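Local coordinates for tubulin binding cofactor C (Leishmania major, PDB 5AJ8), which probably acts as a tubulin-folding chaperone of the TBCC family, and is represented in this chain by its C-terminal domain, at residues P95-V100 / R131-Y136; V58-H63 / M75-A80; I85-A90 / D141-K146; F30-A35 / L50-N55. The protein carries 1 engineered substitution. One frame throughout, in Å; residues are numbered along the deposited sequence. Where two conformers were deposited one is given.

Interaction 1: residues P95-V100 / R131-Y136; sequences PYRCWV and RTEQNY
Arg97 NH1 is held at the edge of its guanidinium by two oxygens of the facing segment. A salt bridge runs from Arg97 NH1 to Glu133 OE2 (3.0 Å), and a nearly straight hydrogen bond from the same nitrogen reaches Gln134 OE1 at 3.2 Å. Both oxygens lie close to the guanidinium plane, but the flat groups turn differently: the Gln134 amide is nearly coplanar with the guanidinium, whereas the Glu133 carboxylate stands at 78° to it and is met from above its own plane. An extended chain beyond CG carries the arginine head across to them. Gln134 bends at chi2 (-57°), and its other amide atom, NE2, donates to Tyr136 OH at 3.2 Å. Pro95 CB lies against one face of the guanidinium and also makes a CH-pi contact over the Tyr136 ring, 4.1 Å from its centroid. Water continues the link, one molecule joining Arg97 N (3.0 Å) to Glu133 OE2 (2.8 Å) and another bridging Glu133 O and, weakly, Tyr96 N. Glu133 also packs on Trp78. With Arg97 and a water both donating to Glu133 OE2, the carboxylate is probably kept ionised, and the hydrogen bonds at OE1 and NE2 would fix which way round the Gln134 amide lies.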
loop_
_atom_site.group_PDB
_atom_site.type_symbol
_atom_site.label_atom_id
_atom_site.label_comp_id
_atom_site.label_asym_id
_atom_site.label_seq_id
_atom_site.Cartn_x
_atom_site.Cartn_y
_atom_site.Cartn_z
ATOM N N PRO A 95 -6.776 0.633 6.622
ATOM C CA PRO A 95 -5.555 0.313 7.346
ATOM C C PRO A 95 -4.875 -0.998 6.909
ATOM O O PRO A 95 -5.542 -1.992 6.543
ATOM C CB PRO A 95 -6.063 0.173 8.771
ATOM C CG PRO A 95 -7.400 -0.488 8.595
ATOM C CD PRO A 95 -7.978 0.188 7.361
ATOM N N TYR A 96 -3.551 -0.986 7.005
ATOM C CA TYR A 96 -2.673 -2.115 6.632
ATOM C C TYR A 96 -2.958 -3.380 7.461
ATOM O O TYR A 96 -2.738 -4.515 7.004
ATOM C CB TYR A 96 -1.229 -1.654 6.840
ATOM C CG TYR A 96 -0.106 -2.541 6.369
ATOM C CD1 TYR A 96 0.020 -2.901 5.029
ATOM C CD2 TYR A 96 0.867 -2.975 7.257
ATOM C CE1 TYR A 96 1.077 -3.661 4.586
ATOM C CE2 TYR A 96 1.930 -3.739 6.827
ATOM C CZ TYR A 96 2.031 -4.082 5.490
ATOM O OH TYR A 96 3.092 -4.833 5.060
ATOM N N ARG A 97 -3.442 -3.175 8.673
ATOM C CA ARG A 97 -3.795 -4.273 9.548
ATOM C C ARG A 97 -4.863 -5.231 8.934
ATOM O O ARG A 97 -4.988 -6.360 9.378
ATOM C CB ARG A 97 -4.236 -3.750 10.927
ATOM C CG ARG A 97 -5.512 -2.941 10.911
ATOM C CD ARG A 97 -5.887 -2.425 12.295
ATOM N NE ARG A 97 -7.049 -1.542 12.204
ATOM C CZ ARG A 97 -7.027 -0.204 12.258
ATOM N NH1 ARG A 97 -5.889 0.471 12.444
ATOM N NH2 ARG A 97 -8.173 0.481 12.149
ATOM N N CYS A 98 -5.608 -4.776 7.912
ATOM C CA CYS A 98 -6.508 -5.672 7.170
ATOM C C CYS A 98 -5.769 -6.812 6.475
ATOM O O CYS A 98 -6.393 -7.804 6.113
ATOM C CB CYS A 98 -7.340 -4.897 6.128
ATOM S SG CYS A 98 -8.447 -3.713 6.927
ATOM N N TRP A 99 -4.464 -6.674 6.229
ATOM C CA TRP A 99 -3.710 -7.821 5.735
ATOM C C TRP A 99 -3.332 -8.726 6.907
ATOM O O TRP A 99 -2.199 -8.691 7.390
ATOM C CB TRP A 99 -2.484 -7.410 4.909
ATOM C CG TRP A 99 -1.757 -8.595 4.322
ATOM C CD1 TRP A 99 -2.267 -9.850 4.091
ATOM C CD2 TRP A 99 -0.415 -8.626 3.861
ATOM N NE1 TRP A 99 -1.323 -10.650 3.520
ATOM C CE2 TRP A 99 -0.175 -9.920 3.360
ATOM C CE3 TRP A 99 0.620 -7.683 3.820
ATOM C CZ2 TRP A 99 1.058 -10.292 2.837
ATOM C CZ3 TRP A 99 1.838 -8.060 3.275
ATOM C CH2 TRP A 99 2.044 -9.336 2.798
ATOM N N VAL A 100 -4.315 -9.502 7.361
ATOM C CA VAL A 100 -4.155 -10.436 8.462
ATOM C C VAL A 100 -3.069 -11.450 8.134
ATOM O O VAL A 100 -2.304 -11.849 9.008
ATOM C CB VAL A 100 -5.478 -11.166 8.808
ATOM C CG1 VAL A 100 -5.263 -12.153 9.954
ATOM C CG2 VAL A 100 -6.574 -10.168 9.206
ATOM N N ARG A 131 1.618 7.196 16.216
ATOM C CA ARG A 131 1.289 8.441 15.520
ATOM C C ARG A 131 0.971 8.261 14.039
ATOM O O ARG A 131 0.241 9.064 13.477
ATOM C CB ARG A 131 2.494 9.383 15.641
ATOM C CG ARG A 131 2.259 10.856 15.317
ATOM C CD ARG A 131 3.525 11.529 14.828
ATOM N NE ARG A 131 4.009 11.041 13.519
ATOM C CZ ARG A 131 5.292 10.802 13.195
ATOM N NH1 ARG A 131 6.274 10.996 14.078
ATOM N NH2 ARG A 131 5.604 10.367 11.970
ATOM N N THR A 132 1.581 7.265 13.396
ATOM C CA THR A 132 1.427 7.039 11.959
ATOM C C THR A 132 0.317 6.080 11.514
ATOM O O THR A 132 -0.110 6.154 10.358
ATOM C CB THR A 132 2.766 6.597 11.336
ATOM O OG1 THR A 132 3.261 5.426 12.011
ATOM C CG2 THR A 132 3.797 7.757 11.426
ATOM N N GLU A 133 -0.136 5.181 12.385
ATOM C CA GLU A 133 -1.072 4.131 11.930
ATOM C C GLU A 133 -2.293 4.706 11.214
ATOM O O GLU A 133 -2.760 4.136 10.228
ATOM C CB GLU A 133 -1.522 3.184 13.060
ATOM C CG GLU A 133 -2.378 2.020 12.525
ATOM C CD GLU A 133 -2.642 0.907 13.532
ATOM O OE1 GLU A 133 -2.423 1.139 14.732
ATOM O OE2 GLU A 133 -3.070 -0.200 13.117
ATOM N N GLN A 134 -2.782 5.834 11.732
ATOM C CA GLN A 134 -4.012 6.469 11.257
ATOM C C GLN A 134 -3.812 7.518 10.153
ATOM O O GLN A 134 -4.747 8.217 9.811
ATOM C CB GLN A 134 -4.822 7.029 12.456
ATOM C CG GLN A 134 -5.272 5.919 13.451
ATOM C CD GLN A 134 -6.125 4.805 12.795
ATOM O OE1 GLN A 134 -5.793 3.602 12.835
ATOM N NE2 GLN A 134 -7.223 5.214 12.167
ATOM N N ASN A 135 -2.621 7.599 9.563
ATOM C CA ASN A 135 -2.404 8.499 8.425
ATOM C C ASN A 135 -3.227 8.147 7.187
ATOM O O ASN A 135 -3.462 9.001 6.343
ATOM C CB ASN A 135 -0.920 8.578 8.052
ATOM C CG ASN A 135 -0.107 9.398 9.050
ATOM O OD1 ASN A 135 -0.663 10.175 9.830
ATOM N ND2 ASN A 135 1.202 9.235 9.024
ATOM N N TYR A 136 -3.709 6.918 7.096
ATOM C CA TYR A 136 -4.539 6.536 5.949
ATOM C C TYR A 136 -5.885 7.286 5.850
ATOM O O TYR A 136 -6.493 7.278 4.794
ATOM C CB TYR A 136 -4.782 5.020 5.930
ATOM C CG TYR A 136 -5.742 4.556 6.962
ATOM C CD1 TYR A 136 -5.300 4.204 8.224
ATOM C CD2 TYR A 136 -7.097 4.459 6.696
ATOM C CE1 TYR A 136 -6.173 3.787 9.191
ATOM C CE2 TYR A 136 -7.976 4.034 7.679
ATOM C CZ TYR A 136 -7.490 3.697 8.917
ATOM O OH TYR A 136 -8.339 3.282 9.900
HETATM O O HOH W 1 -2.571 1.543 8.963
HETATM O O HOH W 2 -3.060 -0.743 10.378
#

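Interaction 2: residues V58-H63 / M75-A80; sequences VYVACH and MYVWCA. Engineered in segment 75-80: Met75 (natural residue Leu).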
loop_
_atom_site.group_PDB
_atom_site.type_symbol
_atom_site.label_atom_id
_atom_site.label_comp_id
_atom_site.label_asym_id
_atom_site.label_seq_id
_atom_site.Cartn_x
_atom_site.Cartn_y
_atom_site.Cartn_z
ATOM N N VAL A 58 -4.550 -3.040 -2.753
ATOM C CA VAL A 58 -3.127 -2.890 -2.425
ATOM C C VAL A 58 -2.909 -2.773 -0.917
ATOM O O VAL A 58 -3.612 -2.011 -0.256
ATOM C CB VAL A 58 -2.574 -1.647 -3.108
ATOM C CG1 VAL A 58 -1.071 -1.512 -2.927
ATOM C CG2 VAL A 58 -2.918 -1.693 -4.592
ATOM N N TYR A 59 -2.007 -3.599 -0.366
ATOM C CA TYR A 59 -1.679 -3.590 1.056
ATOM C C TYR A 59 -0.232 -3.179 1.143
ATOM O O TYR A 59 0.633 -3.904 0.690
ATOM C CB TYR A 59 -1.895 -4.967 1.683
ATOM C CG TYR A 59 -3.325 -5.500 1.537
ATOM C CD1 TYR A 59 -3.754 -6.067 0.362
ATOM C CD2 TYR A 59 -4.242 -5.396 2.577
ATOM C CE1 TYR A 59 -5.054 -6.524 0.212
ATOM C CE2 TYR A 59 -5.556 -5.846 2.439
ATOM C CZ TYR A 59 -5.955 -6.417 1.247
ATOM O OH TYR A 59 -7.240 -6.920 1.091
ATOM N N VAL A 60 0.044 -2.005 1.685
ATOM C CA VAL A 60 1.417 -1.470 1.696
ATOM C C VAL A 60 1.705 -0.641 2.952
ATOM O O VAL A 60 0.858 0.168 3.399
ATOM C CB VAL A 60 1.678 -0.602 0.422
ATOM C CG1 VAL A 60 0.684 0.538 0.313
ATOM C CG2 VAL A 60 3.111 -0.102 0.347
ATOM N N ALA A 61 2.885 -0.866 3.513
ATOM C CA ALA A 61 3.460 0.020 4.497
ATOM C C ALA A 61 4.673 0.710 3.874
ATOM O O ALA A 61 5.469 0.050 3.194
ATOM C CB ALA A 61 3.865 -0.754 5.746
ATOM N N CYS A 62 4.845 2.006 4.155
ATOM C CA CYS A 62 5.908 2.801 3.561
ATOM C C CYS A 62 6.113 4.128 4.277
ATOM O O CYS A 62 5.315 4.507 5.131
ATOM C CB CYS A 62 5.623 3.032 2.077
ATOM S SG CYS A 62 4.019 3.800 1.744
ATOM N N HIS A 63 7.215 4.805 3.974
ATOM C CA HIS A 63 7.498 6.145 4.510
ATOM C C HIS A 63 6.727 7.257 3.792
ATOM O O HIS A 63 6.189 8.206 4.434
ATOM C CB HIS A 63 8.982 6.443 4.381
ATOM C CG HIS A 63 9.835 5.597 5.233
ATOM N ND1 HIS A 63 11.182 5.843 5.407
ATOM C CD2 HIS A 63 9.553 4.491 5.957
ATOM C CE1 HIS A 63 11.693 4.910 6.190
ATOM N NE2 HIS A 63 10.724 4.081 6.537
HETATM N N MSE A 75 -6.895 0.960 -1.113
HETATM C CA MSE A 75 -5.524 1.108 -0.574
HETATM C C MSE A 75 -5.526 0.858 0.918
HETATM O O MSE A 75 -6.094 1.655 1.678
HETATM C CB MSE A 75 -5.021 2.547 -0.830
HETATM C CG MSE A 75 -4.889 3.026 -2.269
HETATM SE SE MSE A 75 -3.754 1.854 -3.345
HETATM C CE MSE A 75 -2.172 2.049 -2.178
ATOM N N TYR A 76 -4.876 -0.223 1.369
ATOM C CA TYR A 76 -4.738 -0.548 2.787
ATOM C C TYR A 76 -3.330 -0.185 3.249
ATOM O O TYR A 76 -2.348 -0.878 2.946
ATOM C CB TYR A 76 -5.049 -2.030 3.035
ATOM C CG TYR A 76 -6.484 -2.405 2.673
ATOM C CD1 TYR A 76 -6.832 -2.778 1.376
ATOM C CD2 TYR A 76 -7.480 -2.350 3.616
ATOM C CE1 TYR A 76 -8.151 -3.120 1.047
ATOM C CE2 TYR A 76 -8.784 -2.679 3.311
ATOM C CZ TYR A 76 -9.118 -3.061 2.027
ATOM O OH TYR A 76 -10.440 -3.365 1.756
ATOM N N VAL A 77 -3.239 0.909 3.988
ATOM C CA VAL A 77 -2.041 1.690 4.066
ATOM C C VAL A 77 -1.581 1.955 5.516
ATOM O O VAL A 77 -2.384 2.326 6.381
ATOM C CB VAL A 77 -2.294 3.049 3.345
ATOM C CG1 VAL A 77 -1.153 4.025 3.568
ATOM C CG2 VAL A 77 -2.515 2.821 1.865
ATOM N N TRP A 78 -0.279 1.790 5.750
ATOM C CA TRP A 78 0.384 2.318 6.951
ATOM C C TRP A 78 1.530 3.185 6.441
ATOM O O TRP A 78 2.537 2.679 5.948
ATOM C CB TRP A 78 0.896 1.196 7.860
ATOM C CG TRP A 78 1.283 1.634 9.295
ATOM C CD1 TRP A 78 1.972 2.758 9.674
ATOM C CD2 TRP A 78 1.002 0.918 10.503
ATOM N NE1 TRP A 78 2.111 2.788 11.043
ATOM C CE2 TRP A 78 1.531 1.665 11.573
ATOM C CE3 TRP A 78 0.316 -0.266 10.781
ATOM C CZ2 TRP A 78 1.410 1.251 12.908
ATOM C CZ3 TRP A 78 0.189 -0.677 12.093
ATOM C CH2 TRP A 78 0.723 0.082 13.145
ATOM N N CYS A 79 1.361 4.487 6.557
ATOM C CA CYS A 79 2.304 5.432 5.995
ATOM C C CYS A 79 2.816 6.401 7.035
ATOM O O CYS A 79 2.036 6.915 7.804
ATOM C CB CYS A 79 1.625 6.240 4.890
ATOM S SG CYS A 79 2.824 7.085 3.828
ATOM N N ALA A 80 4.115 6.690 7.002
ATOM C CA ALA A 80 4.724 7.656 7.912
ATOM C C ALA A 80 4.286 9.067 7.584
ATOM O O ALA A 80 4.428 9.935 8.402
ATOM C CB ALA A 80 6.237 7.579 7.865
#
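Strands 58-62 and 75-79 run parallel, 4.8 Å apart and 10° from alignment, laced by five backbone hydrogen bonds from Tyr76 N to Val58 O (2.7 Å) through to Ala80 N to Cys62 O (3.1 Å). On one face Tyr59 and Tyr76 lie side by side with chi1 near -60° in both, which sends the rings the same way; their near-parallel planes (8°) are slid apart so that the rings barely overlap, Tyr59 CE2 lying 3.5 Å from Tyr76 CD1. Their hydroxyls are both anchored on the Arg162 backbone. Further along this face Ala61 CB meets Trp78 CB. The other face carries Val58 beside Met75, an engineered selenomethionine (natural residue Leu) whose chain folds back so that SE touches Val58 CB at 3.7 Å and CE reaches Val60 CG1. Beyond them come Val77 and the cysteines Cys62 and Cys79, SG to SG 4.1 Å, with Leu65 and Leu67 packing on this side. Parallel strands in register on successive coils, with like residues stacked, are a familiar feature of the parallel beta-helix, the fold of the cofactor C family.

Interaction 3: residues I85-A90 / D141-K146; sequences IEECDA and DFQWVK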
loop_
_atom_site.group_PDB
_atom_site.type_symbol
_atom_site.label_atom_id
_atom_site.label_comp_id
_atom_site.label_asym_id
_atom_site.label_seq_id
_atom_site.Cartn_x
_atom_site.Cartn_y
_atom_site.Cartn_z
ATOM N N ILE A 85 -2.273 11.860 -3.809
ATOM C CA ILE A 85 -2.807 11.388 -5.084
ATOM C C ILE A 85 -2.845 12.501 -6.118
ATOM O O ILE A 85 -2.843 13.687 -5.780
ATOM C CB ILE A 85 -4.197 10.747 -4.945
ATOM C CG1 ILE A 85 -5.234 11.728 -4.401
ATOM C CG2 ILE A 85 -4.119 9.531 -4.047
ATOM C CD1 ILE A 85 -6.651 11.182 -4.434
ATOM N N GLU A 86 -2.852 12.091 -7.380
ATOM C CA GLU A 86 -2.815 12.994 -8.513
ATOM C C GLU A 86 -3.468 12.330 -9.722
ATOM O O GLU A 86 -3.042 11.252 -10.136
ATOM C CB GLU A 86 -1.372 13.344 -8.865
ATOM C CG GLU A 86 -1.256 14.370 -9.971
ATOM C CD GLU A 86 0.168 14.630 -10.433
ATOM O OE1 GLU A 86 1.122 13.997 -9.907
ATOM O OE2 GLU A 86 0.326 15.494 -11.334
ATOM N N GLU A 87 -4.492 12.969 -10.288
ATOM C CA GLU A 87 -5.255 12.369 -11.389
ATOM C C GLU A 87 -5.751 10.949 -11.016
ATOM O O GLU A 87 -5.600 10.005 -11.791
ATOM C CB GLU A 87 -4.412 12.373 -12.673
ATOM C CG GLU A 87 -4.312 13.769 -13.301
ATOM C CD GLU A 87 -3.112 13.968 -14.227
ATOM O OE1 GLU A 87 -2.430 12.991 -14.606
ATOM O OE2 GLU A 87 -2.825 15.134 -14.567
ATOM N N CYS A 88 -6.302 10.818 -9.803
ATOM C CA CYS A 88 -6.862 9.560 -9.312
ATOM C C CYS A 88 -8.339 9.741 -9.039
ATOM O O CYS A 88 -8.811 10.855 -8.817
ATOM C CB CYS A 88 -6.151 9.084 -8.049
ATOM S SG CYS A 88 -4.423 8.634 -8.266
ATOM N N ASP A 89 -9.078 8.644 -9.045
ATOM C CA ASP A 89 -10.515 8.707 -8.743
ATOM C C ASP A 89 -10.971 7.356 -8.252
ATOM O O ASP A 89 -10.375 6.359 -8.602
ATOM C CB ASP A 89 -11.325 9.115 -9.989
ATOM C CG ASP A 89 -12.797 9.486 -9.661
ATOM O OD1 ASP A 89 -13.085 10.279 -8.733
ATOM O OD2 ASP A 89 -13.688 8.979 -10.371
ATOM N N ALA A 90 -12.031 7.357 -7.453
ATOM C CA ALA A 90 -12.632 6.160 -6.878
ATOM C C ALA A 90 -11.582 5.439 -6.046
ATOM O O ALA A 90 -11.416 4.215 -6.140
ATOM C CB ALA A 90 -13.238 5.259 -7.968
ATOM N N ASP A 141 -4.981 15.220 -1.907
ATOM C CA ASP A 141 -5.344 15.300 -3.307
ATOM C C ASP A 141 -5.054 16.757 -3.679
ATOM O O ASP A 141 -5.947 17.579 -3.774
ATOM C CB ASP A 141 -6.801 14.911 -3.482
ATOM C CG ASP A 141 -7.262 14.958 -4.923
ATOM O OD1 ASP A 141 -6.422 15.184 -5.829
ATOM O OD2 ASP A 141 -8.476 14.743 -5.146
ATOM N N PHE A 142 -3.772 17.045 -3.854
ATOM C CA PHE A 142 -3.261 18.431 -3.854
ATOM C C PHE A 142 -3.724 19.279 -5.045
ATOM O O PHE A 142 -3.791 20.485 -4.927
ATOM C CB PHE A 142 -1.740 18.453 -3.749
ATOM C CG PHE A 142 -1.024 17.993 -4.995
ATOM C CD1 PHE A 142 -0.735 16.653 -5.193
ATOM C CD2 PHE A 142 -0.596 18.911 -5.942
ATOM C CE1 PHE A 142 -0.067 16.229 -6.329
ATOM C CE2 PHE A 142 0.056 18.496 -7.083
ATOM C CZ PHE A 142 0.324 17.153 -7.280
ATOM N N GLN A 143 -4.097 18.664 -6.166
ATOM C CA GLN A 143 -4.648 19.437 -7.293
ATOM C C GLN A 143 -6.117 19.811 -7.092
ATOM O O GLN A 143 -6.620 20.684 -7.792
ATOM C CB GLN A 143 -4.476 18.689 -8.607
ATOM C CG GLN A 143 -3.013 18.443 -8.922
ATOM C CD GLN A 143 -2.787 17.829 -10.281
ATOM O OE1 GLN A 143 -3.598 17.042 -10.771
ATOM N NE2 GLN A 143 -1.673 18.184 -10.901
ATOM N N TRP A 144 -6.801 19.181 -6.134
ATOM C CA TRP A 144 -8.161 19.588 -5.808
ATOM C C TRP A 144 -8.109 20.817 -4.898
ATOM O O TRP A 144 -7.911 20.712 -3.690
ATOM C CB TRP A 144 -8.934 18.465 -5.135
ATOM C CG TRP A 144 -10.357 18.812 -4.914
ATOM C CD1 TRP A 144 -10.910 19.342 -3.785
ATOM C CD2 TRP A 144 -11.428 18.649 -5.845
ATOM N NE1 TRP A 144 -12.257 19.517 -3.960
ATOM C CE2 TRP A 144 -12.601 19.101 -5.214
ATOM C CE3 TRP A 144 -11.511 18.159 -7.151
ATOM C CZ2 TRP A 144 -13.848 19.094 -5.852
ATOM C CZ3 TRP A 144 -12.764 18.131 -7.774
ATOM C CH2 TRP A 144 -13.903 18.605 -7.123
ATOM N N VAL A 145 -8.275 21.980 -5.500
ATOM C CA VAL A 145 -8.170 23.244 -4.767
ATOM C C VAL A 145 -9.525 23.934 -4.505
ATOM O O VAL A 145 -9.538 24.966 -3.833
ATOM C CB VAL A 145 -7.196 24.238 -5.450
ATOM C CG1 VAL A 145 -5.784 23.665 -5.443
ATOM C CG2 VAL A 145 -7.674 24.586 -6.867
ATOM N N LYS A 146 -10.642 23.366 -4.981
ATOM C CA LYS A 146 -11.977 23.830 -4.551
ATOM C C LYS A 146 -12.110 23.726 -3.041
ATOM O O LYS A 146 -11.340 23.031 -2.391
ATOM C CB LYS A 146 -13.129 23.035 -5.187
ATOM C CG LYS A 146 -13.306 23.233 -6.682
ATOM C CD LYS A 146 -12.827 22.021 -7.454
ATOM C CE LYS A 146 -12.598 22.320 -8.919
ATOM N NZ LYS A 146 -11.874 21.211 -9.595
HETATM O O HOH W 3 -4.343 15.836 -6.941
HETATM O O HOH W 4 -5.680 15.586 -9.729
HETATM O O HOH W 5 -6.707 13.022 -7.787
#
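The CA atoms of Ile85 and Asp141 approach to 5.0 Å where strand 140-141 ends beside strand 84-86, after which the chain from Asp141 to Trp144 folds into a type I beta turn. Ile85 carries CG1 between its backbone N and carbonyl carbon (chi1 61°), which lays CG1 on Asp141 CB at 3.7 Å; CD1 rests against the same aspartate, and Trp153 of strand 153-155 touches both residues. Strand 140-141 is an edge strand of its sheet within the chain, and at this edge a surface loop leaves the parallel beta-helix. Water does much of the joining. One molecule donates to Ile85 O (2.9 Å) and accepts from Gln143 N (2.9 Å), lying also beside Asp141 OD1. A second links Glu87 N to Gln143 OE1, 2.7 Å from the amide oxygen, and a third accepts from Cys88 N and donates to Asp141 OD1, 2.9 Å from that oxygen. The remaining carboxylate oxygen, Asp141 OD2, bonds to Ser150. Ile85 O approaches the Phe142 ring obliquely, 3.7 Å from CD1, with Gln143 CG of the same turn against one ring face. In one of its two conformations Glu86 crosses Gln143 obliquely, and a salt bridge from its OE1 to Arg66 is accordingly doubtful.

Interaction 4: residues F30-A35 / L50-N55; sequences FINGCA and LSNCTN
Asn32 swings CG away from its own backbone N (chi1 -177°), while Ser51 tucks OG between its N and carbonyl carbon (chi1 55°), and together these torsions bring amide and hydroxyl together across the strands. Asn32 ND2 lies 3.0 Å from Ser51 OG in a weak, bent bond and 3.3 Å from Ser51 O, which it meets from above the carbonyl plane. That oxygen has a second donor, Gly33 N, at 3.0 Å and nearly in line with the C=O, so two N-H groups grip it. Ser51 N in turn donates to Ile31 O at 2.9 Å. Gly33 and Asn52 both have positive phi; the two chains turn alike here, and the register is kept, with Cys34 opposite Cys53 and Ala35 opposite Thr54. The pairing resumes with Thr54 N to Cys34 O (3.1 Å). Cys53 SG takes a long, weak bond from Cys34 N (3.6 Å) and packs on Ile31 CG2. On the same side as Cys53, Ile31 and Leu50 stand side by side and point the same way. Leu50 packs on Leu65 and Leu67 of the neighbouring strand 64-68, while Ile31 reaches Ile23 of strand 21-23 in the other sheet, across the beta-helix interior; strand 11-17 bonds along the other edge of strand 28-35.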
loop_
_atom_site.group_PDB
_atom_site.type_symbol
_atom_site.label_atom_id
_atom_site.label_comp_id
_atom_site.label_asym_id
_atom_site.label_seq_id
_atom_site.Cartn_x
_atom_site.Cartn_y
_atom_site.Cartn_z
ATOM N N PHE A 30 8.332 1.130 -7.200
ATOM C CA PHE A 30 7.563 1.758 -8.259
ATOM C C PHE A 30 6.715 0.663 -8.864
ATOM O O PHE A 30 7.253 -0.339 -9.311
ATOM C CB PHE A 30 8.485 2.265 -9.383
ATOM C CG PHE A 30 9.384 3.386 -8.974
ATOM C CD1 PHE A 30 10.640 3.110 -8.446
ATOM C CD2 PHE A 30 8.983 4.719 -9.107
ATOM C CE1 PHE A 30 11.487 4.137 -8.064
ATOM C CE2 PHE A 30 9.826 5.751 -8.723
ATOM C CZ PHE A 30 11.077 5.460 -8.203
ATOM N N ILE A 31 5.405 0.872 -8.906
ATOM C CA ILE A 31 4.480 -0.097 -9.470
ATOM C C ILE A 31 3.698 0.599 -10.591
ATOM O O ILE A 31 3.002 1.602 -10.354
ATOM C CB ILE A 31 3.499 -0.624 -8.426
ATOM C CG1 ILE A 31 4.248 -1.309 -7.289
ATOM C CG2 ILE A 31 2.539 -1.625 -9.060
ATOM C CD1 ILE A 31 3.430 -1.488 -6.044
ATOM N N ASN A 32 3.853 0.086 -11.802
ATOM C CA ASN A 32 3.313 0.716 -12.992
ATOM C C ASN A 32 2.416 -0.245 -13.754
ATOM O O ASN A 32 2.808 -1.365 -14.050
ATOM C CB ASN A 32 4.464 1.160 -13.887
ATOM C CG ASN A 32 4.000 1.899 -15.122
ATOM O OD1 ASN A 32 4.536 1.674 -16.212
ATOM N ND2 ASN A 32 2.994 2.766 -14.980
ATOM N N GLY A 33 1.211 0.215 -14.055
ATOM C CA GLY A 33 0.354 -0.430 -15.028
ATOM C C GLY A 33 -0.195 -1.775 -14.611
ATOM O O GLY A 33 -0.294 -2.660 -15.436
ATOM N N CYS A 34 -0.566 -1.926 -13.341
ATOM C CA CYS A 34 -1.183 -3.169 -12.873
ATOM C C CYS A 34 -2.709 -3.023 -12.810
ATOM O O CYS A 34 -3.232 -1.942 -12.509
ATOM C CB CYS A 34 -0.625 -3.554 -11.509
ATOM S SG CYS A 34 1.124 -3.865 -11.546
ATOM N N ALA A 35 -3.406 -4.124 -13.074
ATOM C CA ALA A 35 -4.873 -4.140 -13.122
ATOM C C ALA A 35 -5.459 -5.453 -12.634
ATOM O O ALA A 35 -4.837 -6.505 -12.790
ATOM C CB ALA A 35 -5.367 -3.844 -14.538
ATOM N N LEU A 50 2.773 4.370 -7.110
ATOM C CA LEU A 50 1.928 3.613 -8.035
ATOM C C LEU A 50 1.440 4.546 -9.163
ATOM O O LEU A 50 1.000 5.665 -8.895
ATOM C CB LEU A 50 0.734 3.003 -7.317
ATOM C CG LEU A 50 1.001 1.904 -6.274
ATOM C CD1 LEU A 50 1.403 2.480 -4.920
ATOM C CD2 LEU A 50 -0.233 1.033 -6.112
ATOM N N SER A 51 1.519 4.071 -10.404
ATOM C CA SER A 51 1.008 4.827 -11.528
ATOM C C SER A 51 0.225 3.958 -12.511
ATOM O O SER A 51 0.566 2.810 -12.768
ATOM C CB SER A 51 2.153 5.529 -12.267
ATOM O OG SER A 51 3.123 4.572 -12.635
ATOM N N ASN A 52 -0.827 4.528 -13.042
ATOM C CA ASN A 52 -1.627 3.866 -14.055
ATOM C C ASN A 52 -2.122 2.481 -13.632
ATOM O O ASN A 52 -2.105 1.551 -14.410
ATOM C CB ASN A 52 -0.833 3.790 -15.353
ATOM C CG ASN A 52 -0.344 5.156 -15.811
ATOM O OD1 ASN A 52 0.837 5.342 -16.111
ATOM N ND2 ASN A 52 -1.247 6.120 -15.853
ATOM N N CYS A 53 -2.538 2.364 -12.378
ATOM C CA CYS A 53 -3.121 1.134 -11.893
ATOM C C CYS A 53 -4.622 1.307 -11.800
ATOM O O CYS A 53 -5.097 2.382 -11.439
ATOM C CB CYS A 53 -2.554 0.763 -10.519
ATOM S SG CYS A 53 -0.809 0.327 -10.535
ATOM N N THR A 54 -5.359 0.248 -12.113
ATOM C CA THR A 54 -6.815 0.257 -12.030
ATOM C C THR A 54 -7.343 -1.049 -11.441
ATOM O O THR A 54 -6.827 -2.136 -11.728
ATOM C CB THR A 54 -7.485 0.405 -13.407
ATOM O OG1 THR A 54 -6.966 -0.582 -14.309
ATOM C CG2 THR A 54 -7.250 1.803 -13.974
ATOM N N ASN A 55 -8.387 -0.930 -10.628
ATOM C CA ASN A 55 -9.110 -2.091 -10.087
ATOM C C ASN A 55 -8.177 -3.037 -9.346
ATOM O O ASN A 55 -8.121 -4.219 -9.641
ATOM C CB ASN A 55 -9.842 -2.819 -11.213
ATOM C CG ASN A 55 -10.764 -3.911 -10.712
ATOM O OD1 ASN A 55 -11.291 -3.849 -9.593
ATOM N ND2 ASN A 55 -10.983 -4.912 -11.550
#

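In the fold
From the N terminus, interaction 4 comes first and closes the loop 36-49, one coil of the beta-helix between strands 28-35 and 47-51. Interaction 2 follows in series and closes 64-74, joining strands of the second sheet; Val58 and Leu50 touch where the two contacts meet. Interaction 3 closes a much longer loop, 91-140, tying strand 84-86 of the first sheet to the end of strand 140-141 and the loop leading to strand 153-155. Nested inside that loop is interaction 1, which closes residues 101-130, holding helix 116-122, and brings the segment after strand 91-95 to the segment at helix 129-132. It bears on interaction 2 through Asn135 to Cys79 and Thr132 to Trp78, while its centre lies about 21 Å from that of interaction 4.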